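PDB 2WMY: putative acid phosphatase WZB from Escherichia coli, which probably hydrolyses phosphotyrosine in proteins to tyrosine and phosphate, as a member of the low molecular weight protein tyrosine phosphatase family. Local coordinates for residues D83-M88 against E94-I99; V58-K61 against L66-H69; L29-P34 against L136-S141; R70-K73 against A77-R80. The protein carries 1 engineered substitution. All coordinates share one frame; numbering follows the deposited sequence.

Contact 1: residues D83-M88 against E94-I99; sequences DLLLVM and EQISRI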
loop_
_atom_site.group_PDB
_atom_site.type_symbol
_atom_site.label_atom_id
_atom_site.label_comp_id
_atom_site.label_asym_id
_atom_site.label_seq_id
_atom_site.Cartn_x
_atom_site.Cartn_y
_atom_site.Cartn_z
ATOM N N ASP A 83 2.658 13.650 -0.616
ATOM C CA ASP A 83 2.281 14.311 -1.864
ATOM C C ASP A 83 1.359 13.443 -2.703
ATOM O O ASP A 83 0.699 13.934 -3.621
ATOM C CB ASP A 83 3.524 14.655 -2.681
ATOM C CG ASP A 83 4.533 15.467 -1.893
ATOM O OD1 ASP A 83 4.119 16.369 -1.129
ATOM O OD2 ASP A 83 5.743 15.202 -2.042
ATOM N N LEU A 84 1.318 12.154 -2.382
ATOM C CA LEU A 84 0.556 11.189 -3.159
ATOM C C LEU A 84 0.109 10.007 -2.290
ATOM O O LEU A 84 0.915 9.401 -1.580
ATOM C CB LEU A 84 1.407 10.685 -4.332
ATOM C CG LEU A 84 0.819 9.571 -5.198
ATOM C CD1 LEU A 84 -0.312 10.118 -6.068
ATOM C CD2 LEU A 84 1.897 8.950 -6.059
ATOM N N LEU A 85 -1.184 9.693 -2.355
ATOM C CA LEU A 85 -1.751 8.547 -1.661
ATOM C C LEU A 85 -2.103 7.474 -2.684
ATOM O O LEU A 85 -2.711 7.763 -3.718
ATOM C CB LEU A 85 -3.023 8.946 -0.896
ATOM C CG LEU A 85 -2.940 9.691 0.441
ATOM C CD1 LEU A 85 -2.048 10.903 0.360
ATOM C CD2 LEU A 85 -4.341 10.086 0.905
ATOM N N LEU A 86 -1.732 6.236 -2.388
ATOM C CA LEU A 86 -2.075 5.114 -3.245
ATOM C C LEU A 86 -2.888 4.108 -2.447
ATOM O O LEU A 86 -2.390 3.534 -1.476
ATOM C CB LEU A 86 -0.806 4.472 -3.823
ATOM C CG LEU A 86 -0.046 5.369 -4.809
ATOM C CD1 LEU A 86 1.191 4.675 -5.338
ATOM C CD2 LEU A 86 -0.959 5.789 -5.962
ATOM N N VAL A 87 -4.142 3.911 -2.844
ATOM C CA VAL A 87 -5.036 3.029 -2.101
ATOM C C VAL A 87 -5.337 1.756 -2.881
ATOM O O VAL A 87 -5.262 1.736 -4.105
ATOM C CB VAL A 87 -6.352 3.712 -1.691
ATOM C CG1 VAL A 87 -6.079 5.028 -0.984
ATOM C CG2 VAL A 87 -7.247 3.924 -2.900
ATOM N N MET A 88 -5.675 0.694 -2.153
ATOM C CA MET A 88 -5.776 -0.628 -2.746
ATOM C C MET A 88 -7.106 -0.826 -3.464
ATOM O O MET A 88 -7.153 -1.406 -4.545
ATOM C CB MET A 88 -5.565 -1.700 -1.672
ATOM C CG MET A 88 -4.185 -1.654 -1.018
ATOM S SD MET A 88 -2.887 -1.938 -2.242
ATOM C CE MET A 88 -1.444 -1.297 -1.384
ATOM N N GLU A 94 -13.607 6.217 -1.498
ATOM C CA GLU A 94 -14.706 6.887 -0.821
ATOM C C GLU A 94 -14.417 7.087 0.663
ATOM O O GLU A 94 -14.951 8.002 1.285
ATOM C CB GLU A 94 -16.017 6.129 -1.019
ATOM C CG GLU A 94 -17.212 7.055 -1.152
ATOM C CD GLU A 94 -16.944 8.213 -2.111
ATOM O OE1 GLU A 94 -16.459 7.960 -3.238
ATOM O OE2 GLU A 94 -17.217 9.377 -1.738
ATOM N N GLN A 95 -13.571 6.232 1.230
ATOM C CA GLN A 95 -13.189 6.376 2.627
ATOM C C GLN A 95 -12.216 7.538 2.804
ATOM O O GLN A 95 -12.247 8.227 3.822
ATOM C CB GLN A 95 -12.596 5.078 3.170
ATOM C CG GLN A 95 -13.646 4.022 3.499
ATOM C CD GLN A 95 -13.046 2.654 3.712
ATOM O OE1 GLN A 95 -12.357 2.126 2.843
ATOM N NE2 GLN A 95 -13.303 2.069 4.875
ATOM N N ILE A 96 -11.357 7.756 1.810
ATOM C CA ILE A 96 -10.495 8.935 1.801
ATOM C C ILE A 96 -11.314 10.226 1.664
ATOM O O ILE A 96 -11.078 11.195 2.381
ATOM C CB ILE A 96 -9.451 8.881 0.672
ATOM C CG1 ILE A 96 -8.612 7.606 0.767
ATOM C CG2 ILE A 96 -8.546 10.100 0.729
ATOM C CD1 ILE A 96 -7.818 7.494 2.039
ATOM N N SER A 97 -12.284 10.239 0.756
ATOM C CA SER A 97 -13.133 11.421 0.607
ATOM C C SER A 97 -13.832 11.747 1.920
ATOM O O SER A 97 -13.979 12.909 2.291
ATOM C CB SER A 97 -14.172 11.217 -0.497
ATOM O OG SER A 97 -13.552 11.116 -1.766
ATOM N N ARG A 98 -14.257 10.700 2.616
ATOM C CA ARG A 98 -15.023 10.827 3.851
ATOM C C ARG A 98 -14.141 11.240 5.030
ATOM O O ARG A 98 -14.555 12.029 5.877
ATOM C CB ARG A 98 -15.723 9.498 4.149
ATOM C CG ARG A 98 -16.605 9.489 5.378
ATOM C CD ARG A 98 -17.213 8.107 5.575
ATOM N NE ARG A 98 -17.970 7.998 6.820
ATOM C CZ ARG A 98 -18.498 6.864 7.274
ATOM N NH1 ARG A 98 -18.349 5.738 6.585
ATOM N NH2 ARG A 98 -19.173 6.850 8.417
ATOM N N ILE A 99 -12.928 10.701 5.080
ATOM C CA ILE A 99 -12.005 10.969 6.184
ATOM C C ILE A 99 -11.101 12.169 5.915
ATOM O O ILE A 99 -10.831 12.963 6.814
ATOM C CB ILE A 99 -11.112 9.747 6.484
ATOM C CG1 ILE A 99 -11.967 8.550 6.914
ATOM C CG2 ILE A 99 -10.096 10.090 7.561
ATOM C CD1 ILE A 99 -11.234 7.216 6.896
#
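Val87 and Ile96 bring the two backbones nearest each other, their CA atoms 8.9 Å apart, with strand 84-87 on one side and helix 90-99 on the other. Everything that touches across this gap is aliphatic. Ile96 carries the helix side of the contact: both its branches are used, each against a different strand residue. Its CG1 meets CG1 of Val87 at 4.0 Å, and these two side chains reach out to each other tip to tip. The other branch, CG2, goes to Leu85, whose CD2 lies 4.2 Å away. The split follows from the first torsion of Ile96 (chi1 -56°), which turns CG1 away from the carbonyl carbon and leaves CG2 trans to the backbone N. Leu85 and Val87, two residues apart on the strand, point to the same side of the sheet and so share this one isoleucine.

Strand 84-87, helix 90-99 and strand 107-109 form a beta-alpha-beta crossover of the parallel sheet, and this contact seats the connecting helix on the strand it has just left. Thr107 of the next strand touches Leu85, Val87 and Ile96 alike, while Phe74 also lies against Ile96. The intervening Leu86 faces the opposite side of the sheet, packing on Phe110 and on Trp144 of helix 127-147. Through its backbone the strand is bonded to Leu12 and Ile14 on one flank and to Lys106 and Met108 on the other. Val87 stands at the end of the strand nearer the active site, its side chain about 7 Å from that of Cys15, the predicted nucleophile.

Contact 2: residues V58-K61 against L66-H69; sequences VAEK and LKGH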
loop_
_atom_site.group_PDB
_atom_site.type_symbol
_atom_site.label_atom_id
_atom_site.label_comp_id
_atom_site.label_asym_id
_atom_site.label_seq_id
_atom_site.Cartn_x
_atom_site.Cartn_y
_atom_site.Cartn_z
ATOM N N VAL A 58 4.875 -14.704 1.975
ATOM C CA VAL A 58 4.936 -14.444 0.542
ATOM C C VAL A 58 6.036 -13.452 0.217
ATOM O O VAL A 58 6.672 -13.546 -0.830
ATOM C CB VAL A 58 3.587 -13.988 -0.062
ATOM C CG1 VAL A 58 3.275 -12.526 0.292
ATOM C CG2 VAL A 58 3.609 -14.189 -1.584
ATOM N N ALA A 59 6.269 -12.513 1.124
ATOM C CA ALA A 59 7.289 -11.502 0.907
ATOM C C ALA A 59 8.681 -12.133 0.891
ATOM O O ALA A 59 9.419 -12.007 -0.092
ATOM C CB ALA A 59 7.199 -10.429 1.971
ATOM N N GLU A 60 9.044 -12.814 1.973
ATOM C CA GLU A 60 10.377 -13.414 2.050
ATOM C C GLU A 60 10.608 -14.426 0.928
ATOM O O GLU A 60 11.680 -14.469 0.327
ATOM C CB GLU A 60 10.630 -14.042 3.423
ATOM C CG GLU A 60 11.004 -13.012 4.482
ATOM C CD GLU A 60 11.124 -13.601 5.872
ATOM O OE1 GLU A 60 11.231 -14.842 5.991
ATOM O OE2 GLU A 60 11.113 -12.815 6.846
ATOM N N LYS A 61 9.588 -15.231 0.654
ATOM C CA LYS A 61 9.614 -16.168 -0.464
ATOM C C LYS A 61 10.048 -15.477 -1.754
ATOM O O LYS A 61 10.715 -16.085 -2.594
ATOM C CB LYS A 61 8.235 -16.803 -0.632
ATOM C CG LYS A 61 8.051 -17.665 -1.861
ATOM C CD LYS A 61 6.725 -18.401 -1.760
ATOM C CE LYS A 61 6.105 -18.640 -3.120
ATOM N NZ LYS A 61 4.716 -19.151 -2.975
ATOM N N LEU A 66 9.831 -7.390 5.168
ATOM C CA LEU A 66 8.787 -6.601 5.820
ATOM C C LEU A 66 9.150 -6.246 7.258
ATOM O O LEU A 66 8.336 -5.706 8.007
ATOM C CB LEU A 66 7.466 -7.369 5.805
ATOM C CG LEU A 66 6.447 -7.024 4.716
ATOM C CD1 LEU A 66 7.105 -6.774 3.369
ATOM C CD2 LEU A 66 5.378 -8.111 4.625
ATOM N N LYS A 67 10.380 -6.536 7.649
ATOM C CA LYS A 67 10.740 -6.423 9.053
ATOM C C LYS A 67 10.736 -4.983 9.550
ATOM O O LYS A 67 11.090 -4.058 8.823
ATOM C CB LYS A 67 12.073 -7.123 9.332
ATOM C CG LYS A 67 11.973 -8.642 9.253
ATOM C CD LYS A 67 13.332 -9.313 9.381
ATOM C CE LYS A 67 13.179 -10.810 9.563
ATOM N NZ LYS A 67 14.367 -11.412 10.228
ATOM N N GLY A 68 10.309 -4.804 10.793
ATOM C CA GLY A 68 10.244 -3.487 11.392
ATOM C C GLY A 68 8.900 -2.814 11.205
ATOM O O GLY A 68 8.684 -1.709 11.698
ATOM N N HIS A 69 7.989 -3.478 10.499
ATOM C CA HIS A 69 6.709 -2.860 10.192
ATOM C C HIS A 69 5.825 -2.729 11.421
ATOM O O HIS A 69 5.873 -3.558 12.321
ATOM C CB HIS A 69 5.953 -3.637 9.120
ATOM C CG HIS A 69 4.572 -3.118 8.890
ATOM N ND1 HIS A 69 4.323 -1.983 8.154
ATOM C CD2 HIS A 69 3.368 -3.556 9.331
ATOM C CE1 HIS A 69 3.023 -1.751 8.135
ATOM N NE2 HIS A 69 2.422 -2.692 8.841
HETATM O O HOH W 1 9.990 -9.765 6.675
#
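Helix 53-61 meets the type II beta turn of Leu66 to His69 through Ala59, on Leu66, and the end of Glu60, near Lys67. The apolar half is small and snug: CB of Ala59 sits against both methyls of Leu66, 3.9 Å from CD1 and 4.0 Å from CD2, so the isobutyl group presents its forked end to the alanine. Leu66 gets there with a first torsion of -98°, well off a staggered position. Beside it the polar half is looser. The extended side chains of Glu60 and Lys67 cross at about a right angle, and OE2 of Glu60 comes to 4.0 Å from CE of Lys67, whereas NZ is 4.9 Å from that oxygen, too far for a salt bridge. A water does the joining instead: it donates to Glu60 OE2 at 3.3 Å and accepts from Leu66 N at 2.8 Å, tying the helix side chain to the first residue of the turn. In the turn itself Gly68 takes up a positive phi of 92°, where a side chain would jam against the preceding carbonyl oxygen, and the closing bond from His69 N to Leu66 O is weak. Helix 21-32 backs this turn, with Ile24 and Arg27 touching Leu66 and Arg27 NH1 donating to Lys67 O. His69 NE2 is bonded to the carbonyl oxygen of Asn18, in the Cys15-Arg21 phosphate-binding loop of this family.

Contact 3: residues L29-P34 against L136-S141; sequences LRRLLP and LLEQAS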
loop_
_atom_site.group_PDB
_atom_site.type_symbol
_atom_site.label_atom_id
_atom_site.label_comp_id
_atom_site.label_asym_id
_atom_site.label_seq_id
_atom_site.Cartn_x
_atom_site.Cartn_y
_atom_site.Cartn_z
ATOM N N LEU A 29 7.920 -0.336 -3.349
ATOM C CA LEU A 29 8.191 0.997 -3.883
ATOM C C LEU A 29 9.511 1.576 -3.376
ATOM O O LEU A 29 10.215 2.246 -4.130
ATOM C CB LEU A 29 7.033 1.960 -3.599
ATOM C CG LEU A 29 5.767 1.774 -4.441
ATOM C CD1 LEU A 29 4.637 2.659 -3.929
ATOM C CD2 LEU A 29 6.055 2.059 -5.897
ATOM N N ARG A 30 9.850 1.317 -2.112
ATOM C CA ARG A 30 11.107 1.826 -1.552
ATOM C C ARG A 30 12.283 1.239 -2.315
ATOM O O ARG A 30 13.247 1.927 -2.630
ATOM C CB ARG A 30 11.246 1.469 -0.072
ATOM C CG ARG A 30 10.367 2.260 0.867
ATOM C CD ARG A 30 10.633 1.852 2.306
ATOM N NE ARG A 30 9.790 2.576 3.250
ATOM C CZ ARG A 30 9.798 2.372 4.563
ATOM N NH1 ARG A 30 10.608 1.461 5.086
ATOM N NH2 ARG A 30 9.003 3.077 5.352
ATOM N N ARG A 31 12.180 -0.055 -2.588
ATOM C CA ARG A 31 13.132 -0.803 -3.393
ATOM C C ARG A 31 13.410 -0.104 -4.726
ATOM O O ARG A 31 14.553 -0.031 -5.180
ATOM C CB ARG A 31 12.505 -2.160 -3.682
ATOM C CG ARG A 31 13.411 -3.358 -3.692
ATOM C CD ARG A 31 12.596 -4.545 -4.202
ATOM N NE ARG A 31 13.058 -5.832 -3.702
ATOM C CZ ARG A 31 12.540 -6.998 -4.076
ATOM N NH1 ARG A 31 11.550 -7.028 -4.960
ATOM N NH2 ARG A 31 13.013 -8.131 -3.573
ATOM N N LEU A 32 12.348 0.395 -5.356
ATOM C CA LEU A 32 12.426 0.958 -6.701
ATOM C C LEU A 32 12.753 2.451 -6.707
ATOM O O LEU A 32 13.384 2.955 -7.636
ATOM C CB LEU A 32 11.111 0.718 -7.451
ATOM C CG LEU A 32 10.776 -0.737 -7.774
ATOM C CD1 LEU A 32 9.296 -0.885 -8.073
ATOM C CD2 LEU A 32 11.624 -1.233 -8.944
ATOM N N LEU A 33 12.309 3.155 -5.675
ATOM C CA LEU A 33 12.513 4.595 -5.585
ATOM C C LEU A 33 13.121 4.938 -4.224
ATOM O O LEU A 33 12.441 5.470 -3.344
ATOM C CB LEU A 33 11.185 5.325 -5.796
ATOM C CG LEU A 33 10.319 4.805 -6.951
ATOM C CD1 LEU A 33 8.871 5.210 -6.774
ATOM C CD2 LEU A 33 10.851 5.275 -8.304
ATOM N N PRO A 34 14.417 4.635 -4.057
ATOM C CA PRO A 34 15.135 4.688 -2.777
ATOM C C PRO A 34 15.221 6.085 -2.171
ATOM O O PRO A 34 15.456 6.205 -0.972
ATOM C CB PRO A 34 16.549 4.208 -3.145
ATOM C CG PRO A 34 16.418 3.557 -4.486
ATOM C CD PRO A 34 15.309 4.276 -5.172
ATOM N N LEU A 136 0.428 -8.935 -8.119
ATOM C CA LEU A 136 -0.286 -7.729 -8.511
ATOM C C LEU A 136 0.374 -6.474 -7.943
ATOM O O LEU A 136 0.529 -5.480 -8.644
ATOM C CB LEU A 136 -1.741 -7.805 -8.066
ATOM C CG LEU A 136 -2.669 -8.742 -8.837
ATOM C CD1 LEU A 136 -4.011 -8.823 -8.122
ATOM C CD2 LEU A 136 -2.849 -8.297 -10.301
ATOM N N LEU A 137 0.752 -6.520 -6.668
ATOM C CA LEU A 137 1.419 -5.386 -6.036
ATOM C C LEU A 137 2.756 -5.105 -6.704
ATOM O O LEU A 137 3.167 -3.952 -6.858
ATOM C CB LEU A 137 1.616 -5.644 -4.539
ATOM C CG LEU A 137 0.379 -5.393 -3.668
ATOM C CD1 LEU A 137 0.663 -5.721 -2.218
ATOM C CD2 LEU A 137 -0.084 -3.949 -3.794
ATOM N N GLU A 138 3.432 -6.172 -7.110
ATOM C CA GLU A 138 4.752 -6.044 -7.700
ATOM C C GLU A 138 4.657 -5.410 -9.077
ATOM O O GLU A 138 5.416 -4.498 -9.400
ATOM C CB GLU A 138 5.452 -7.409 -7.773
ATOM C CG GLU A 138 6.816 -7.361 -8.432
ATOM C CD GLU A 138 7.637 -8.611 -8.172
ATOM O OE1 GLU A 138 7.094 -9.731 -8.304
ATOM O OE2 GLU A 138 8.830 -8.467 -7.838
ATOM N N GLN A 139 3.718 -5.902 -9.883
ATOM C CA GLN A 139 3.495 -5.375 -11.224
ATOM C C GLN A 139 3.008 -3.921 -11.160
ATOM O O GLN A 139 3.457 -3.075 -11.924
ATOM C CB GLN A 139 2.486 -6.251 -11.986
ATOM C CG GLN A 139 2.194 -5.796 -13.399
ATOM C CD GLN A 139 1.260 -6.738 -14.144
ATOM O OE1 GLN A 139 0.173 -7.064 -13.667
ATOM N NE2 GLN A 139 1.682 -7.172 -15.325
ATOM N N ALA A 140 2.098 -3.638 -10.236
ATOM C CA ALA A 140 1.594 -2.277 -10.056
ATOM C C ALA A 140 2.711 -1.320 -9.631
ATOM O O ALA A 140 2.769 -0.168 -10.089
ATOM C CB ALA A 140 0.470 -2.266 -9.037
ATOM N N SER A 141 3.591 -1.807 -8.755
ATOM C CA SER A 141 4.732 -1.027 -8.256
ATOM C C SER A 141 5.740 -0.668 -9.344
ATOM O O SER A 141 6.225 0.461 -9.399
ATOM C CB SER A 141 5.464 -1.785 -7.142
ATOM O OG SER A 141 4.635 -1.921 -6.009
HETATM O O HOH W 2 10.139 -9.312 -5.778
#
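At the edge of the Arg31 guanidinium, in its plane, lies a water that accepts from NH1 at 2.8 Å; near the same plane is the carboxylate of Glu138, whose OE2 stands 4.2 Å from NH1, beyond a salt bridge. The water closes the distance by donating to Glu138 OE2 at 2.6 Å, so the opposite charges are linked through it. Next to this bridge, two leucines of helix 21-32 close on Ser141: Leu29 CD2 lies 4.1 Å from Ser141 CB, and Leu32 CD1 rests 3.6 Å from the backbone O of Ser141. The serine hydroxyl turns back into its own helix (chi1 -66°) and donates to Leu137 O at 2.6 Å, tilted 30° from the carbonyl plane. Ser141 N reaches that oxygen from the opposite face, which gives it two donors. With an alanine here, Leu137 O would probably keep just the backbone bond of this pair. The contact lies where helix 21-32 meets helix 127-147: Leu137 also touches Ile24 and Leu28, Leu32 reaches Ala145, and Phe110, just beyond strand 107-109, touches Leu137 and Ser141.

Contact 4: residues R70-K73 against A77-R80; sequences RGTK and ALAR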
loop_
_atom_site.group_PDB
_atom_site.type_symbol
_atom_site.label_atom_id
_atom_site.label_comp_id
_atom_site.label_asym_id
_atom_site.label_seq_id
_atom_site.Cartn_x
_atom_site.Cartn_y
_atom_site.Cartn_z
ATOM N N ARG A 70 4.995 -1.694 11.430
ATOM C CA ARG A 70 4.098 -1.429 12.545
ATOM C C ARG A 70 2.761 -0.924 12.010
ATOM O O ARG A 70 2.715 0.088 11.314
ATOM C CB ARG A 70 4.736 -0.381 13.458
ATOM C CG ARG A 70 3.803 0.241 14.468
ATOM C CD ARG A 70 4.509 1.349 15.234
ATOM N NE ARG A 70 5.748 0.877 15.837
ATOM C CZ ARG A 70 5.826 0.292 17.028
ATOM N NH1 ARG A 70 7.004 -0.114 17.497
ATOM N NH2 ARG A 70 4.727 0.111 17.752
ATOM N N GLY A 71 1.675 -1.622 12.324
ATOM C CA GLY A 71 0.362 -1.212 11.851
ATOM C C GLY A 71 0.051 0.221 12.260
ATOM O O GLY A 71 0.205 0.578 13.423
ATOM N N THR A 72 -0.388 1.033 11.303
ATOM C CA THR A 72 -0.604 2.462 11.524
ATOM C C THR A 72 -1.954 2.911 10.983
ATOM O O THR A 72 -2.348 2.538 9.877
ATOM C CB THR A 72 0.488 3.298 10.839
ATOM O OG1 THR A 72 1.774 2.921 11.346
ATOM C CG2 THR A 72 0.264 4.796 11.057
ATOM N N LYS A 73 -2.658 3.715 11.771
ATOM C CA LYS A 73 -3.990 4.186 11.404
ATOM C C LYS A 73 -3.899 5.355 10.440
ATOM O O LYS A 73 -3.149 6.298 10.685
ATOM C CB LYS A 73 -4.756 4.619 12.657
ATOM C CG LYS A 73 -6.135 5.195 12.392
ATOM C CD LYS A 73 -7.065 4.145 11.815
ATOM C CE LYS A 73 -8.500 4.658 11.733
ATOM N NZ LYS A 73 -9.115 4.847 13.078
ATOM N N ALA A 77 -4.649 14.010 9.137
ATOM C CA ALA A 77 -3.429 14.691 9.554
ATOM C C ALA A 77 -2.200 14.040 8.934
ATOM O O ALA A 77 -1.280 14.723 8.500
ATOM C CB ALA A 77 -3.320 14.701 11.082
ATOM N N LEU A 78 -2.187 12.712 8.912
ATOM C CA LEU A 78 -1.086 11.962 8.322
ATOM C C LEU A 78 -0.984 12.233 6.834
ATOM O O LEU A 78 0.114 12.346 6.288
ATOM C CB LEU A 78 -1.298 10.464 8.526
ATOM C CG LEU A 78 -0.186 9.572 7.983
ATOM C CD1 LEU A 78 1.161 9.952 8.602
ATOM C CD2 LEU A 78 -0.516 8.110 8.257
ATOM N N ALA A 79 -2.135 12.317 6.176
ATOM C CA ALA A 79 -2.165 12.485 4.729
ATOM C C ALA A 79 -1.446 13.770 4.335
ATOM O O ALA A 79 -0.853 13.861 3.265
ATOM C CB ALA A 79 -3.606 12.495 4.226
ATOM N N ARG A 80 -1.480 14.745 5.236
ATOM C CA ARG A 80 -0.906 16.065 5.004
ATOM C C ARG A 80 0.598 16.013 4.749
ATOM O O ARG A 80 1.158 16.923 4.144
ATOM C CB ARG A 80 -1.208 16.958 6.204
ATOM C CG ARG A 80 -1.340 18.424 5.889
ATOM C CD ARG A 80 -2.322 19.056 6.858
ATOM N NE ARG A 80 -3.673 18.559 6.621
ATOM C CZ ARG A 80 -4.564 18.328 7.577
ATOM N NH1 ARG A 80 -4.244 18.533 8.850
ATOM N NH2 ARG A 80 -5.771 17.877 7.261
#
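Thr72 and Lys73, at the end of an irregular run that begins at Arg70, lean on Leu78 of the short helix 76-79. Arg70 itself turns elsewhere, its NH2 in a salt bridge with Asp48, and the backbone of Gly71 is bonded to Asp48 and His49, so the start of the run is fastened to the loop that follows strand 37-42. Thr72 is the first to meet the helix. Its methyl CG2 comes to 4.4 Å from Leu78 CD2, a light touch, while its backbone N donates to OD1 of Asn18 in the phosphate-binding loop. Lys73 offers its backbone rather than its side chain: the carbonyl O is 4.0 Å from CD2 of Leu78, and the aliphatic chain heads off from the helix to lie on Val47.

One methyl of Leu78 therefore serves both neighbours. With CG trans to the backbone N (chi1 -178°) the side chain stretches out from the helix, and the second torsion of 57°, measured to CD1, leaves CD2 roughly anti to CA. No polar bond crosses between the segments, and only 66 Å² is buried. Past Leu78, the Arg80 guanidinium folds back so that CA of Ala77 lies 3.9 Å above one face, offset to the rim, and Arg80 N donates to Ala77 O at 3.3 Å.

Thr72 is also bonded through its backbone to Gly42 of strand 37-42, whereas across the contact helix 76-79 leads into strand 84-87 and, by Ala79 O, accepts from NZ of Lys106, next to strand 107-109.

Overall arrangement
Contacts 1 and 3 lie on opposite sides of the chain's centre, about 19 Å apart between contact centres, yet meet through strand 84-87 and the residue after it: Leu86 CD1 packs on Leu29 CD1 at 4.2 Å, and Met88 SD on Leu137 CD2 at 3.8 Å. Contact 4 touches contact 1 too, Ala79 CB lying 4.2 Å from Leu85 CD2. Contact 2 runs on into contact 4 at His69-Arg70, with centres about 20 Å apart; both are tied to the phosphate-binding loop by Asn18, through His69 NE2 and Thr72 N. The side chain of Val87 is about 7 Å, and those of Leu66 and Thr72 about 10 Å, from that of Cys15, the predicted nucleophile.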